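Local atomic coordinates of cGAS/DncV-like nucleotidyltransferase in E. coli homolog (PDB entry 6E0O), a protein that synthesises cyclic dinucleotide second messengers from nucleoside triphosphates, probably with magnesium, as the signalling enzyme of a CBASS antiphage defence system. Residues 3-14 and 191-202. Residues are numbered along the deposited sequence; the frame is centred on the assembly and turned at random. Where two conformers were deposited one is given.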
loop_
_atom_site.group_PDB
_atom_site.type_symbol
_atom_site.label_atom_id
_atom_site.label_comp_id
_atom_site.label_asym_id
_atom_site.label_seq_id
_atom_site.Cartn_x
_atom_site.Cartn_y
_atom_site.Cartn_z
ATOM N N PHE A 3 -24.660 -7.277 6.830
ATOM C CA PHE A 3 -23.944 -6.598 7.896
ATOM C C PHE A 3 -24.587 -5.245 8.123
ATOM O O PHE A 3 -24.984 -4.566 7.173
ATOM C CB PHE A 3 -22.467 -6.439 7.543
ATOM C CG PHE A 3 -21.780 -7.746 7.272
ATOM C CD1 PHE A 3 -21.292 -8.522 8.311
ATOM C CD2 PHE A 3 -21.656 -8.216 5.983
ATOM C CE1 PHE A 3 -20.679 -9.730 8.061
ATOM C CE2 PHE A 3 -21.042 -9.423 5.723
ATOM C CZ PHE A 3 -20.556 -10.185 6.766
ATOM N N SER A 4 -24.701 -4.872 9.386
ATOM C CA SER A 4 -25.386 -3.649 9.736
ATOM C C SER A 4 -24.507 -2.436 9.437
ATOM O O SER A 4 -23.297 -2.540 9.217
ATOM C CB SER A 4 -25.706 -3.655 11.223
ATOM O OG SER A 4 -24.490 -3.566 11.951
ATOM N N GLU A 5 -25.144 -1.264 9.438
ATOM C CA GLU A 5 -24.414 -0.008 9.342
ATOM C C GLU A 5 -23.296 0.044 10.375
ATOM O O GLU A 5 -22.158 0.412 10.059
ATOM C CB GLU A 5 -25.401 1.147 9.519
ATOM C CG GLU A 5 -24.796 2.534 9.490
ATOM C CD GLU A 5 -24.487 3.059 8.094
ATOM O OE1 GLU A 5 -24.785 2.375 7.088
ATOM O OE2 GLU A 5 -23.956 4.182 8.008
ATOM N N GLN A 6 -23.598 -0.333 11.621
ATOM C CA GLN A 6 -22.587 -0.273 12.669
ATOM C C GLN A 6 -21.435 -1.239 12.397
ATOM O O GLN A 6 -20.280 -0.925 12.692
ATOM C CB GLN A 6 -23.207 -0.557 14.034
ATOM C CG GLN A 6 -22.212 -0.378 15.161
ATOM C CD GLN A 6 -21.711 1.045 15.253
ATOM O OE1 GLN A 6 -22.502 1.983 15.345
ATOM N NE2 GLN A 6 -20.394 1.216 15.209
ATOM N N GLN A 7 -21.726 -2.430 11.873
ATOM C CA GLN A 7 -20.646 -3.360 11.554
ATOM C C GLN A 7 -19.729 -2.779 10.484
ATOM O O GLN A 7 -18.503 -2.924 10.565
ATOM C CB GLN A 7 -21.222 -4.710 11.132
ATOM C CG GLN A 7 -21.822 -5.504 12.295
ATOM C CD GLN A 7 -22.488 -6.796 11.853
ATOM O OE1 GLN A 7 -23.506 -6.779 11.162
ATOM N NE2 GLN A 7 -21.919 -7.926 12.259
ATOM N N LEU A 8 -20.302 -2.105 9.482
ATOM C CA LEU A 8 -19.471 -1.470 8.462
ATOM C C LEU A 8 -18.616 -0.373 9.075
ATOM O O LEU A 8 -17.437 -0.229 8.730
ATOM C CB LEU A 8 -20.334 -0.894 7.340
ATOM C CG LEU A 8 -21.135 -1.891 6.506
ATOM C CD1 LEU A 8 -21.869 -1.143 5.395
ATOM C CD2 LEU A 8 -20.244 -2.973 5.936
ATOM N N ILE A 9 -19.195 0.426 9.975
ATOM C CA ILE A 9 -18.411 1.451 10.659
ATOM C C ILE A 9 -17.243 0.811 11.400
ATOM O O ILE A 9 -16.107 1.294 11.341
ATOM C CB ILE A 9 -19.305 2.283 11.596
ATOM C CG1 ILE A 9 -20.310 3.093 10.765
ATOM C CG2 ILE A 9 -18.450 3.190 12.472
ATOM C CD1 ILE A 9 -21.398 3.755 11.588
ATOM N N ASN A 10 -17.502 -0.287 12.113
ATOM C CA ASN A 10 -16.425 -0.939 12.852
ATOM C C ASN A 10 -15.317 -1.402 11.917
ATOM O O ASN A 10 -14.129 -1.212 12.205
ATOM C CB ASN A 10 -16.970 -2.121 13.654
ATOM C CG ASN A 10 -17.919 -1.693 14.755
ATOM O OD1 ASN A 10 -17.979 -0.521 15.117
ATOM N ND2 ASN A 10 -18.659 -2.652 15.303
ATOM N N TRP A 11 -15.688 -1.998 10.786
ATOM C CA TRP A 11 -14.692 -2.468 9.836
ATOM C C TRP A 11 -13.939 -1.332 9.163
ATOM O O TRP A 11 -12.875 -1.567 8.578
ATOM C CB TRP A 11 -15.366 -3.251 8.721
ATOM C CG TRP A 11 -15.747 -4.638 9.058
ATOM C CD1 TRP A 11 -15.364 -5.372 10.145
ATOM C CD2 TRP A 11 -16.592 -5.476 8.284
ATOM N NE1 TRP A 11 -15.921 -6.628 10.083
ATOM C CE2 TRP A 11 -16.679 -6.714 8.945
ATOM C CE3 TRP A 11 -17.269 -5.307 7.076
ATOM C CZ2 TRP A 11 -17.440 -7.766 8.450
ATOM C CZ3 TRP A 11 -18.016 -6.349 6.588
ATOM C CH2 TRP A 11 -18.093 -7.566 7.267
ATOM N N SER A 12 -14.488 -0.127 9.182
ATOM C CA SER A 12 -13.868 0.996 8.507
ATOM C C SER A 12 -12.758 1.636 9.323
ATOM O O SER A 12 -12.090 2.536 8.812
ATOM C CB SER A 12 -14.921 2.053 8.180
ATOM O OG SER A 12 -15.260 2.781 9.343
ATOM N N ARG A 13 -12.560 1.213 10.569
ATOM C CA ARG A 13 -11.584 1.856 11.436
ATOM C C ARG A 13 -10.183 1.289 11.217
ATOM O O ARG A 13 -10.024 0.092 10.973
ATOM C CB ARG A 13 -11.985 1.654 12.898
ATOM C CG ARG A 13 -13.329 2.282 13.260
ATOM C CD ARG A 13 -13.197 3.796 13.245
ATOM N NE ARG A 13 -14.424 4.520 13.575
ATOM C CZ ARG A 13 -15.235 5.081 12.680
ATOM N NH1 ARG A 13 -14.979 4.987 11.374
ATOM N NH2 ARG A 13 -16.310 5.738 13.095
ATOM N N PRO A 14 -9.145 2.122 11.339
ATOM C CA PRO A 14 -7.778 1.586 11.320
ATOM C C PRO A 14 -7.575 0.683 12.524
ATOM O O PRO A 14 -8.063 0.960 13.621
ATOM C CB PRO A 14 -6.886 2.830 11.420
ATOM C CG PRO A 14 -7.761 3.994 11.266
ATOM C CD PRO A 14 -9.177 3.574 11.574
ATOM N N ARG A 191 -12.053 4.929 4.607
ATOM C CA ARG A 191 -12.936 4.026 5.340
ATOM C C ARG A 191 -13.485 2.937 4.431
ATOM O O ARG A 191 -13.565 1.773 4.835
ATOM C CB ARG A 191 -14.035 4.836 6.027
ATOM C CG ARG A 191 -13.462 5.595 7.196
ATOM C CD ARG A 191 -14.427 6.533 7.848
ATOM N NE ARG A 191 -13.699 7.376 8.794
ATOM C CZ ARG A 191 -14.257 8.322 9.528
ATOM N NH1 ARG A 191 -15.560 8.533 9.435
ATOM N NH2 ARG A 191 -13.509 9.055 10.333
ATOM N N MET A 192 -13.827 3.290 3.189
ATOM C CA MET A 192 -14.283 2.298 2.223
ATOM C C MET A 192 -13.148 1.370 1.792
ATOM O O MET A 192 -13.358 0.162 1.641
ATOM C CB MET A 192 -14.897 3.005 1.017
ATOM C CG MET A 192 -16.203 3.716 1.346
ATOM S SD MET A 192 -17.513 2.585 1.881
ATOM C CE MET A 192 -18.097 3.376 3.375
ATOM N N VAL A 193 -11.935 1.908 1.614
ATOM C CA VAL A 193 -10.780 1.052 1.348
ATOM C C VAL A 193 -10.628 0.030 2.463
ATOM O O VAL A 193 -10.428 -1.167 2.218
ATOM C CB VAL A 193 -9.504 1.895 1.190
ATOM C CG1 VAL A 193 -8.256 1.005 1.230
ATOM C CG2 VAL A 193 -9.537 2.705 -0.090
ATOM N N ARG A 194 -10.695 0.492 3.715
ATOM C CA ARG A 194 -10.525 -0.422 4.839
ATOM C C ARG A 194 -11.608 -1.495 4.851
ATOM O O ARG A 194 -11.316 -2.672 5.088
ATOM C CB ARG A 194 -10.471 0.353 6.150
ATOM C CG ARG A 194 -9.238 1.231 6.246
ATOM C CD ARG A 194 -9.179 1.923 7.618
ATOM N NE ARG A 194 -8.437 3.174 7.554
ATOM C CZ ARG A 194 -8.947 4.381 7.786
ATOM N NH1 ARG A 194 -10.223 4.539 8.129
ATOM N NH2 ARG A 194 -8.168 5.443 7.686
ATOM N N ILE A 195 -12.866 -1.119 4.611
ATOM C CA ILE A 195 -13.928 -2.125 4.573
ATOM C C ILE A 195 -13.622 -3.180 3.518
ATOM O O ILE A 195 -13.759 -4.382 3.756
ATOM C CB ILE A 195 -15.300 -1.474 4.324
ATOM C CG1 ILE A 195 -15.757 -0.677 5.537
ATOM C CG2 ILE A 195 -16.329 -2.547 3.966
ATOM C CD1 ILE A 195 -16.917 0.257 5.242
ATOM N N LEU A 196 -13.234 -2.742 2.324
ATOM C CA LEU A 196 -12.962 -3.689 1.252
ATOM C C LEU A 196 -11.732 -4.545 1.540
ATOM O O LEU A 196 -11.688 -5.701 1.118
ATOM C CB LEU A 196 -12.858 -2.959 -0.087
ATOM C CG LEU A 196 -14.199 -2.397 -0.578
ATOM C CD1 LEU A 196 -13.972 -1.538 -1.818
ATOM C CD2 LEU A 196 -15.208 -3.477 -0.895
ATOM N N LYS A 197 -10.737 -4.005 2.252
ATOM C CA LYS A 197 -9.616 -4.836 2.692
ATOM C C LYS A 197 -10.074 -5.895 3.690
ATOM O O LYS A 197 -9.617 -7.043 3.643
ATOM C CB LYS A 197 -8.499 -3.964 3.274
ATOM C CG LYS A 197 -7.751 -3.142 2.219
ATOM C CD LYS A 197 -6.656 -2.269 2.816
ATOM C CE LYS A 197 -5.514 -3.076 3.390
ATOM N NZ LYS A 197 -4.353 -2.199 3.727
ATOM N N VAL A 198 -10.969 -5.531 4.610
ATOM C CA VAL A 198 -11.523 -6.520 5.532
ATOM C C VAL A 198 -12.235 -7.623 4.759
ATOM O O VAL A 198 -12.046 -8.815 5.025
ATOM C CB VAL A 198 -12.470 -5.845 6.534
ATOM C CG1 VAL A 198 -13.315 -6.891 7.267
ATOM C CG2 VAL A 198 -11.694 -4.999 7.518
ATOM N N VAL A 199 -13.072 -7.243 3.793
ATOM C CA VAL A 199 -13.787 -8.244 3.007
ATOM C C VAL A 199 -12.803 -9.112 2.227
ATOM O O VAL A 199 -12.976 -10.332 2.126
ATOM C CB VAL A 199 -14.836 -7.571 2.103
ATOM C CG1 VAL A 199 -15.485 -8.596 1.199
ATOM C CG2 VAL A 199 -15.885 -6.856 2.950
ATOM N N ASN A 200 -11.767 -8.495 1.656
ATOM C CA ASN A 200 -10.731 -9.256 0.959
ATOM C C ASN A 200 -10.133 -10.331 1.865
ATOM O O ASN A 200 -10.040 -11.505 1.480
ATOM C CB ASN A 200 -9.653 -8.294 0.453
ATOM C CG ASN A 200 -8.635 -8.955 -0.441
ATOM O OD1 ASN A 200 -8.948 -9.858 -1.211
ATOM N ND2 ASN A 200 -7.399 -8.500 -0.345
ATOM N N TYR A 201 -9.707 -9.964 3.078
ATOM C CA TYR A 201 -9.107 -10.949 3.972
ATOM C C TYR A 201 -10.099 -12.053 4.329
ATOM O O TYR A 201 -9.729 -13.230 4.433
ATOM C CB TYR A 201 -8.597 -10.268 5.240
ATOM C CG TYR A 201 -7.366 -9.412 5.024
ATOM C CD1 TYR A 201 -6.283 -9.876 4.282
ATOM C CD2 TYR A 201 -7.288 -8.137 5.560
ATOM C CE1 TYR A 201 -5.163 -9.092 4.082
ATOM C CE2 TYR A 201 -6.174 -7.347 5.371
ATOM C CZ TYR A 201 -5.116 -7.825 4.630
ATOM O OH TYR A 201 -4.008 -7.030 4.441
ATOM N N ARG A 202 -11.370 -11.689 4.531
ATOM C CA ARG A 202 -12.384 -12.694 4.844
ATOM C C ARG A 202 -12.588 -13.655 3.682
ATOM O O ARG A 202 -12.682 -14.873 3.884
ATOM C CB ARG A 202 -13.699 -12.019 5.221
ATOM C CG ARG A 202 -13.660 -11.388 6.593
ATOM C CD ARG A 202 -14.829 -10.443 6.824
ATOM N NE ARG A 202 -14.936 -10.103 8.235
ATOM C CZ ARG A 202 -15.870 -10.565 9.063
ATOM N NH1 ARG A 202 -16.829 -11.375 8.634
ATOM N NH2 ARG A 202 -15.859 -10.188 10.328
HETATM O O HOH W 1 -14.964 -8.361 12.444
#
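The N-terminal helix 5-11 of this CD-NTase packs almost perpendicularly, at 95°, across residues 191-202 of helix 188-205, with Trp11 as a knob among Ile195, Val198, Val199 and Arg202. Val198 CG1 lies almost directly over the five-membered ring of Trp11, 3.6 Å from its centroid, a CH-pi contact. This methyl group is anti to the backbone N, which carries it to the indole, while Val198 CG2 lies near Trp11 O. The benzo part of the indole runs on to Arg202. Trp11 CZ2 meets the face of the Arg202 guanidinium over its centre, 3.3 Å from Arg202 CZ; the planes are 52° apart, so this is not a parallel stack. One water accepts from both Trp11 NE1 and Arg202 NH2, in the plane of each group. Tyr288 OH is hydrogen-bonded to Arg202 NH1.

At the end of the helix, Ser12 CB rests against Arg191 CB at 3.6 Å. Ile195 CG1 and CD1 pack against Ser12 CB and Leu8 O. The chain then turns past Arg194, whose NH1 donates to Ser12 O at 2.8 Å, a nearly straight bond of 163° in the guanidinium plane. The same guanidinium has Pro14 CG over its centre, 3.7 Å from Arg194 CZ. Its NE is hydrogen-bonded to the O of Asn53, the residue after Asn52, which probably belongs to the GTP site.

Arg13 NH1 comes over a face of the Arg191 guanidinium, 3.7 Å from Arg191 NE. The two like charges probably repel each other somewhat, and Arg13 NH1 is buried with no partner in the model. Trp11 is held by apolar and CH-pi packing, with a water bridging its NE1 to Arg202, while Arg194, tied to both Ser12 O and Asn53 O, links the N-terminal segment to the loop after helix 48-52.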